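Local coordinates for protein Sodium/sialic acid symporter SiaT (Proteus mirabilis, PDB 5NV9) that couples the sodium gradient to the uptake of sialic acid, carrying N-acetylneuraminic acid together with two sodium ions across the inner membrane, at residues 178-181 / 182-185; 335-338 / 339-343; 53-56 / 57-61. All blocks are in the same frame, centred on the assembly; numbering follows the deposited sequence.

Contact 1 of 3, residues 178-181 / 182-185. With NA (sodium ion), chain C.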
loop_
_atom_site.group_PDB
_atom_site.type_symbol
_atom_site.label_atom_id
_atom_site.label_comp_id
_atom_site.label_asym_id
_atom_site.label_seq_id
_atom_site.Cartn_x
_atom_site.Cartn_y
_atom_site.Cartn_z
ATOM N N VAL A 178 2.666 -12.513 -9.010
ATOM C CA VAL A 178 2.222 -11.554 -8.049
ATOM C C VAL A 178 1.178 -10.631 -8.704
ATOM O O VAL A 178 0.162 -10.270 -8.102
ATOM C CB VAL A 178 3.407 -10.707 -7.543
ATOM C CG1 VAL A 178 2.881 -9.563 -6.764
ATOM C CG2 VAL A 178 4.292 -11.529 -6.628
ATOM N N ILE A 179 1.431 -10.262 -9.953
ATOM C CA ILE A 179 0.520 -9.367 -10.649
ATOM C C ILE A 179 -0.801 -10.098 -10.994
ATOM O O ILE A 179 -1.906 -9.603 -10.750
ATOM C CB ILE A 179 1.194 -8.829 -11.877
ATOM C CG1 ILE A 179 2.173 -7.723 -11.460
ATOM C CG2 ILE A 179 0.162 -8.324 -12.900
ATOM C CD1 ILE A 179 3.085 -7.282 -12.602
ATOM N N TRP A 180 -0.700 -11.297 -11.509
ATOM C CA TRP A 180 -1.948 -12.011 -11.879
ATOM C C TRP A 180 -2.809 -12.474 -10.687
ATOM O O TRP A 180 -4.034 -12.323 -10.764
ATOM C CB TRP A 180 -1.644 -13.101 -12.849
ATOM C CG TRP A 180 -1.269 -12.595 -14.215
ATOM C CD1 TRP A 180 -0.057 -12.735 -14.802
ATOM C CD2 TRP A 180 -2.088 -11.884 -15.167
ATOM N NE1 TRP A 180 -0.052 -12.160 -16.031
ATOM C CE2 TRP A 180 -1.279 -11.632 -16.291
ATOM C CE3 TRP A 180 -3.413 -11.464 -15.189
ATOM C CZ2 TRP A 180 -1.740 -10.969 -17.408
ATOM C CZ3 TRP A 180 -3.868 -10.820 -16.298
ATOM C CH2 TRP A 180 -3.059 -10.598 -17.395
ATOM N N THR A 181 -2.204 -12.920 -9.583
ATOM C CA THR A 181 -2.917 -12.976 -8.309
ATOM C C THR A 181 -3.553 -11.650 -7.817
ATOM O O THR A 181 -4.686 -11.664 -7.291
ATOM C CB THR A 181 -2.075 -13.585 -7.150
ATOM O OG1 THR A 181 -0.890 -12.831 -6.964
ATOM C CG2 THR A 181 -1.720 -15.055 -7.434
ATOM N N ASP A 182 -2.803 -10.540 -7.937
ATOM C CA ASP A 182 -3.304 -9.207 -7.642
ATOM C C ASP A 182 -4.546 -8.844 -8.451
ATOM O O ASP A 182 -5.414 -8.172 -7.922
ATOM C CB ASP A 182 -2.299 -8.053 -7.886
ATOM C CG ASP A 182 -1.228 -7.933 -6.840
ATOM O OD1 ASP A 182 -1.309 -8.590 -5.790
ATOM O OD2 ASP A 182 -0.231 -7.162 -7.086
ATOM N N VAL A 183 -4.621 -9.275 -9.705
ATOM C CA VAL A 183 -5.748 -8.949 -10.586
ATOM C C VAL A 183 -6.981 -9.629 -10.051
ATOM O O VAL A 183 -8.070 -9.024 -9.970
ATOM C CB VAL A 183 -5.498 -9.368 -12.058
ATOM C CG1 VAL A 183 -6.745 -9.247 -12.940
ATOM C CG2 VAL A 183 -4.356 -8.577 -12.673
ATOM N N ILE A 184 -6.820 -10.875 -9.637
ATOM C CA ILE A 184 -7.961 -11.654 -9.130
ATOM C C ILE A 184 -8.349 -11.050 -7.776
ATOM O O ILE A 184 -9.537 -10.886 -7.463
ATOM C CB ILE A 184 -7.598 -13.158 -8.942
ATOM C CG1 ILE A 184 -7.256 -13.825 -10.291
ATOM C CG2 ILE A 184 -8.730 -13.920 -8.226
ATOM C CD1 ILE A 184 -6.456 -15.116 -10.130
ATOM N N GLN A 185 -7.328 -10.756 -6.957
ATOM C CA GLN A 185 -7.590 -10.278 -5.596
ATOM C C GLN A 185 -8.141 -8.895 -5.643
ATOM O O GLN A 185 -9.004 -8.596 -4.860
ATOM C CB GLN A 185 -6.346 -10.322 -4.722
ATOM C CG GLN A 185 -5.863 -11.739 -4.488
ATOM C CD GLN A 185 -4.442 -11.812 -4.087
ATOM O OE1 GLN A 185 -3.617 -10.948 -4.461
ATOM N NE2 GLN A 185 -4.141 -12.794 -3.201
HETATM NA NA NA C . 0.624 -7.980 -5.074
#
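Val178 and Asp182 lie side by side on one turn of helix 155-203, both pointing the same way, towards the sodium ion of the Na3 site. Asp182 binds it with both carboxylate oxygens: OD1 is 2.1 Å from the sodium and Asp182 OD2 is 2.3 Å. With CG beside its own backbone N (chi1 -75°), the carboxylate folds back along the helix. Val178 O then stands over the flat group, 3.0 Å from Asp182 CG. The same carbonyl oxygen accepts Asp182 N at 3.0 Å. Val178 CG1 lies 3.2 Å from the sodium, beside it but not as a ligand. Ser342, Ser345 and Ser346 complete the site, and Ser53 OG is hydrogen-bonded to Asp182 OD2.

In two more pairs the side chains lie side by side. Trp180 CE3 meets Val183 CG2 obliquely at 3.9 Å, and the indole also meets the ring of Phe28, nearly parallel to it. Thr181 and Gln185 form the other pair. Gln185 N gives a hydrogen bond of 2.8 Å to Thr181 O. The extended Gln185 side chain passes along that carbonyl, bringing Gln185 OE1 to 3.1 Å from Thr181 O. Both are acceptors, so the pair is not bonded. The NE2 end of Gln185 is held by Tyr17 and Tyr169, and Thr181 OG1 by Gly177 O.

The chemistry is that of a two-oxygen carboxylate ligand in a buried place. Val178 O, itself an acceptor, lies close to the carboxylate, and the sodium probably offsets much of that repulsion. Ser53, a second-shell residue, probably helps to fix the carboxylate's rotation.

Contact 2 of 3, residues 335-338 / 339-343. With NA (sodium ion), chain B; NA (sodium ion), chain C.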
loop_
_atom_site.group_PDB
_atom_site.type_symbol
_atom_site.label_atom_id
_atom_site.label_comp_id
_atom_site.label_asym_id
_atom_site.label_seq_id
_atom_site.Cartn_x
_atom_site.Cartn_y
_atom_site.Cartn_z
ATOM N N ALA A 335 -12.285 -12.181 0.255
ATOM C CA ALA A 335 -11.984 -10.831 -0.253
ATOM C C ALA A 335 -11.105 -9.969 0.711
ATOM O O ALA A 335 -10.301 -9.194 0.284
ATOM C CB ALA A 335 -13.272 -10.089 -0.607
ATOM N N ILE A 336 -11.275 -10.151 2.001
ATOM C CA ILE A 336 -10.402 -9.562 3.009
ATOM C C ILE A 336 -9.016 -10.205 2.957
ATOM O O ILE A 336 -8.019 -9.516 2.983
ATOM C CB ILE A 336 -11.018 -9.711 4.427
ATOM C CG1 ILE A 336 -12.287 -8.862 4.537
ATOM C CG2 ILE A 336 -10.000 -9.389 5.510
ATOM C CD1 ILE A 336 -13.063 -9.081 5.844
ATOM N N PHE A 337 -8.948 -11.521 2.909
ATOM C CA PHE A 337 -7.694 -12.165 2.566
ATOM C C PHE A 337 -7.100 -11.565 1.274
ATOM O O PHE A 337 -5.900 -11.310 1.204
ATOM C CB PHE A 337 -7.844 -13.649 2.387
ATOM C CG PHE A 337 -7.743 -14.456 3.656
ATOM C CD1 PHE A 337 -8.726 -14.347 4.661
ATOM C CD2 PHE A 337 -6.723 -15.391 3.804
ATOM C CE1 PHE A 337 -8.656 -15.137 5.790
ATOM C CE2 PHE A 337 -6.663 -16.200 4.942
ATOM C CZ PHE A 337 -7.628 -16.088 5.924
ATOM N N ALA A 338 -7.907 -11.408 0.245
ATOM C CA ALA A 338 -7.356 -10.924 -1.018
ATOM C C ALA A 338 -6.790 -9.478 -0.887
ATOM O O ALA A 338 -5.778 -9.153 -1.533
ATOM C CB ALA A 338 -8.368 -10.989 -2.131
ATOM N N ALA A 339 -7.445 -8.610 -0.084
ATOM C CA ALA A 339 -6.908 -7.246 0.207
ATOM C C ALA A 339 -5.540 -7.294 0.909
ATOM O O ALA A 339 -4.606 -6.562 0.560
ATOM C CB ALA A 339 -7.898 -6.401 0.981
ATOM N N ALA A 340 -5.421 -8.167 1.895
ATOM C CA ALA A 340 -4.182 -8.356 2.642
ATOM C C ALA A 340 -3.046 -8.934 1.761
ATOM O O ALA A 340 -1.951 -8.342 1.656
ATOM C CB ALA A 340 -4.474 -9.250 3.786
ATOM N N GLN A 341 -3.320 -10.072 1.110
ATOM C CA GLN A 341 -2.351 -10.802 0.320
ATOM C C GLN A 341 -1.842 -10.115 -0.942
ATOM O O GLN A 341 -0.703 -10.260 -1.281
ATOM C CB GLN A 341 -2.910 -12.178 -0.014
ATOM C CG GLN A 341 -3.023 -13.042 1.239
ATOM C CD GLN A 341 -3.641 -14.405 0.996
ATOM O OE1 GLN A 341 -4.608 -14.545 0.241
ATOM N NE2 GLN A 341 -3.089 -15.442 1.678
ATOM N N SER A 342 -2.679 -9.380 -1.656
ATOM C CA SER A 342 -2.219 -8.668 -2.757
ATOM C C SER A 342 -1.192 -7.573 -2.329
ATOM O O SER A 342 -0.369 -7.184 -3.097
ATOM C CB SER A 342 -3.402 -8.008 -3.487
ATOM O OG SER A 342 -4.217 -7.286 -2.575
ATOM N N SER A 343 -1.298 -7.065 -1.122
ATOM C CA SER A 343 -0.347 -6.034 -0.616
ATOM C C SER A 343 0.924 -6.686 -0.077
ATOM O O SER A 343 2.047 -6.227 -0.370
ATOM C CB SER A 343 -1.058 -5.187 0.468
ATOM O OG SER A 343 -2.076 -4.376 -0.157
HETATM NA NA NA B . -3.966 -5.324 -1.244
HETATM NA NA NA C . 0.624 -7.980 -5.074
#
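The Phe337 ring and the Gln341 amide are the flat groups here, one turn apart on helix 328-361. Across this contact the ring is met at its edge: Gln341 NE2 lies near the ring plane, 4.2 Å from Phe337 CD2. Leu14 and Tyr17 of helix 8-29 and Leu147 of helix 118-151 also touch the Phe337 side chain. The other branch of the amide, Gln341 OE1, is 4.0 Å from Phe337 CB and accepts a hydrogen bond from Tyr17 OH. The backbone bond under this pair, Gln341 N to Phe337 O, is almost straight at 173°.

The next turn carries the ion ligands. Ala338 O is gripped twice by one residue. Ser342 N donates to it from out of the carbonyl plane, and Ser342 OG donates at 2.6 Å in that plane. This is possible because OG sits between the backbone N and the carbonyl carbon of its own residue (chi1 50°). Ser342 OG also binds the Na2 sodium, at 2.4 Å. Ala339 O, at 2.3 Å, and Ser343 OG, at 2.4 Å, bind the same ion. Ala56 and Leu59 supply the two remaining oxygens.

Ser342 also serves the second sodium, at Na3, where its backbone O is a ligand at 2.4 Å beside Asp182. The Ser342 hydroxyl gives its proton to Ala338 O, and the oxygen can still serve the Na2 ion as a ligand. Ser343 OG is likewise hydrogen-bonded, to Thr57 O, while it binds the ion. These are neutral hydroxyl and carbonyl ligands, consistent with a sodium that is bound and released during transport.

Contact 3 of 3, residues 53-56 / 57-61. With NA (sodium ion), chain B; SLB (N-acetyl-beta-neuraminic acid), chain D.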
loop_
_atom_site.group_PDB
_atom_site.type_symbol
_atom_site.label_atom_id
_atom_site.label_comp_id
_atom_site.label_asym_id
_atom_site.label_seq_id
_atom_site.Cartn_x
_atom_site.Cartn_y
_atom_site.Cartn_z
ATOM N N SER A 53 -3.199 -4.377 -10.579
ATOM C CA SER A 53 -2.174 -4.805 -9.622
ATOM C C SER A 53 -1.683 -3.631 -8.747
ATOM O O SER A 53 -1.355 -3.838 -7.559
ATOM C CB SER A 53 -0.958 -5.430 -10.362
ATOM O OG SER A 53 0.047 -5.785 -9.416
ATOM N N VAL A 54 -1.653 -2.430 -9.334
ATOM C CA VAL A 54 -1.227 -1.206 -8.593
ATOM C C VAL A 54 -2.300 -0.928 -7.539
ATOM O O VAL A 54 -1.989 -0.705 -6.415
ATOM C CB VAL A 54 -1.133 0.066 -9.503
ATOM C CG1 VAL A 54 -1.065 1.325 -8.656
ATOM C CG2 VAL A 54 0.043 0.028 -10.440
ATOM N N PHE A 55 -3.581 -0.960 -7.936
ATOM C CA PHE A 55 -4.722 -0.735 -7.005
ATOM C C PHE A 55 -4.694 -1.757 -5.864
ATOM O O PHE A 55 -4.840 -1.388 -4.698
ATOM C CB PHE A 55 -6.064 -0.736 -7.771
ATOM C CG PHE A 55 -7.294 -0.513 -6.906
ATOM C CD1 PHE A 55 -7.552 0.730 -6.373
ATOM C CD2 PHE A 55 -8.221 -1.550 -6.671
ATOM C CE1 PHE A 55 -8.668 0.948 -5.595
ATOM C CE2 PHE A 55 -9.338 -1.331 -5.890
ATOM C CZ PHE A 55 -9.567 -0.079 -5.363
ATOM N N ALA A 56 -4.469 -3.037 -6.192
ATOM C CA ALA A 56 -4.508 -4.125 -5.184
ATOM C C ALA A 56 -3.269 -4.108 -4.271
ATOM O O ALA A 56 -3.371 -4.442 -3.110
ATOM C CB ALA A 56 -4.662 -5.489 -5.830
ATOM N N THR A 57 -2.143 -3.687 -4.797
ATOM C CA THR A 57 -0.889 -3.438 -4.030
ATOM C C THR A 57 -1.163 -2.339 -2.986
ATOM O O THR A 57 -0.857 -2.529 -1.849
ATOM C CB THR A 57 0.296 -3.067 -4.984
ATOM O OG1 THR A 57 0.648 -4.185 -5.813
ATOM C CG2 THR A 57 1.614 -2.567 -4.235
ATOM N N THR A 58 -1.778 -1.208 -3.361
ATOM C CA THR A 58 -1.924 -0.076 -2.408
ATOM C C THR A 58 -3.038 -0.292 -1.394
ATOM O O THR A 58 -2.916 0.110 -0.238
ATOM C CB THR A 58 -2.157 1.275 -3.123
ATOM O OG1 THR A 58 -3.316 1.162 -3.957
ATOM C CG2 THR A 58 -0.974 1.668 -3.984
ATOM N N LEU A 59 -4.109 -0.964 -1.813
ATOM C CA LEU A 59 -5.300 -1.156 -0.976
ATOM C C LEU A 59 -5.231 -2.482 -0.265
ATOM O O LEU A 59 -5.405 -3.516 -0.883
ATOM C CB LEU A 59 -6.582 -1.150 -1.808
ATOM C CG LEU A 59 -7.872 -0.876 -1.032
ATOM C CD1 LEU A 59 -8.993 -0.406 -1.963
ATOM C CD2 LEU A 59 -8.315 -2.085 -0.252
ATOM N N SER A 60 -5.087 -2.407 1.047
ATOM C CA SER A 60 -4.822 -3.568 1.896
ATOM C C SER A 60 -5.947 -3.731 2.916
ATOM O O SER A 60 -6.983 -3.059 2.846
ATOM C CB SER A 60 -3.463 -3.389 2.554
ATOM O OG SER A 60 -3.512 -2.591 3.712
ATOM N N SER A 61 -5.749 -4.599 3.888
ATOM C CA SER A 61 -6.700 -4.706 4.991
ATOM C C SER A 61 -6.806 -3.462 5.837
ATOM O O SER A 61 -7.771 -3.301 6.565
ATOM C CB SER A 61 -6.317 -5.907 5.836
ATOM O OG SER A 61 -5.048 -5.660 6.392
HETATM NA NA NA B . -3.966 -5.324 -1.244
HETATM C C1 SLB D . -3.913 0.720 2.376
HETATM C C2 SLB D . -3.628 2.094 1.835
HETATM C C3 SLB D . -3.622 3.081 2.979
HETATM C C4 SLB D . -3.550 4.548 2.496
HETATM C C5 SLB D . -4.778 4.745 1.607
HETATM C C6 SLB D . -4.757 3.726 0.449
HETATM C C7 SLB D . -5.957 3.811 -0.504
HETATM C C8 SLB D . -5.877 2.774 -1.594
HETATM C C9 SLB D . -6.980 2.967 -2.635
HETATM C C10 SLB D . -5.843 6.949 1.297
HETATM C C11 SLB D . -5.857 8.145 0.381
HETATM N N5 SLB D . -4.823 6.111 1.064
HETATM O O1A SLB D . -5.126 0.316 2.388
HETATM O O1B SLB D . -2.926 0.037 2.848
HETATM O O2 SLB D . -2.352 2.130 1.134
HETATM O O4 SLB D . -3.603 5.484 3.627
HETATM O O6 SLB D . -4.737 2.397 0.964
HETATM O O7 SLB D . -7.182 3.570 0.196
HETATM O O8 SLB D . -4.604 2.830 -2.227
HETATM O O9 SLB D . -6.836 4.213 -3.363
HETATM O O10 SLB D . -6.728 6.737 2.143
#
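Phe55 and Leu59 lie side by side where helix 47-58 breaks off, in the discontinuous transmembrane helix that is a hallmark of the LeuT fold. Leu59 is the first residue to leave helical geometry, and a new helix starts just after Ser60.

The apolar contact is between these two side chains. Leu59 CD1 meets the ring obliquely at its far end, 3.5 Å from Phe55 CZ. Phe55 CG is anti to its backbone N (chi1 -180°), and this swings the ring towards Leu59. C9 of the bound sialic acid approaches the ring too, also obliquely, near CE1.

Hydrogen bonds along the helix come next. Ser53 O accepts two from Thr57: OG1 at 2.7 Å and Thr57 N at 2.9 Å, from opposite faces of the carbonyl plane. Thr57 OG1 is also bonded to Ser346 OG, so the hydroxyl joins this helix to the Na3 site. Leu59 N closes the last turn on Phe55 O.

The metal bonds use carbonyls made available by the break. Ala56 O is 2.1 Å from the Na2 sodium, and Leu59 O is 2.3 Å from the same ion. The shared cation probably makes the closeness of the two oxygens tolerable. Ala339, Ser342 and Ser343 complete the site.

The same stretch holds the sugar. Thr58 OG1 and O8 of the sialic acid form a hydrogen bond of 2.7 Å, and Gln82, Thr63 and Arg135 add further hydrogen bonds to the molecule. Ser60 takes the carboxylate. It is the N-cap of the next helix. Ser60 OG accepts Ile62 N and donates to O1B at 2.8 Å. The backbone Ser60 N donates to carboxylate oxygen O1A at 3.0 Å, nearly straight at 174°.

Overall arrangement
Followed from the N terminus, contact 3 comes first, in 53-61, then contact 1, in 178-185, then contact 2, in 335-343. Each is local and closes no long loop. They stand in series, so none nests in or crosses another. Their meeting is spatial: the centres lie 8 to 10 Å apart in the core of the LeuT fold. Contacts 2 and 3 share the Na2 sodium, and so tie the broken helix 47-58 to helix 328-361. Contacts 1 and 2 share the Na3 sodium, and join helix 155-203 to that same helix. Contacts 1 and 3 meet directly, from Asp182 to Ser53. Contact 3 alone also holds the sialic acid.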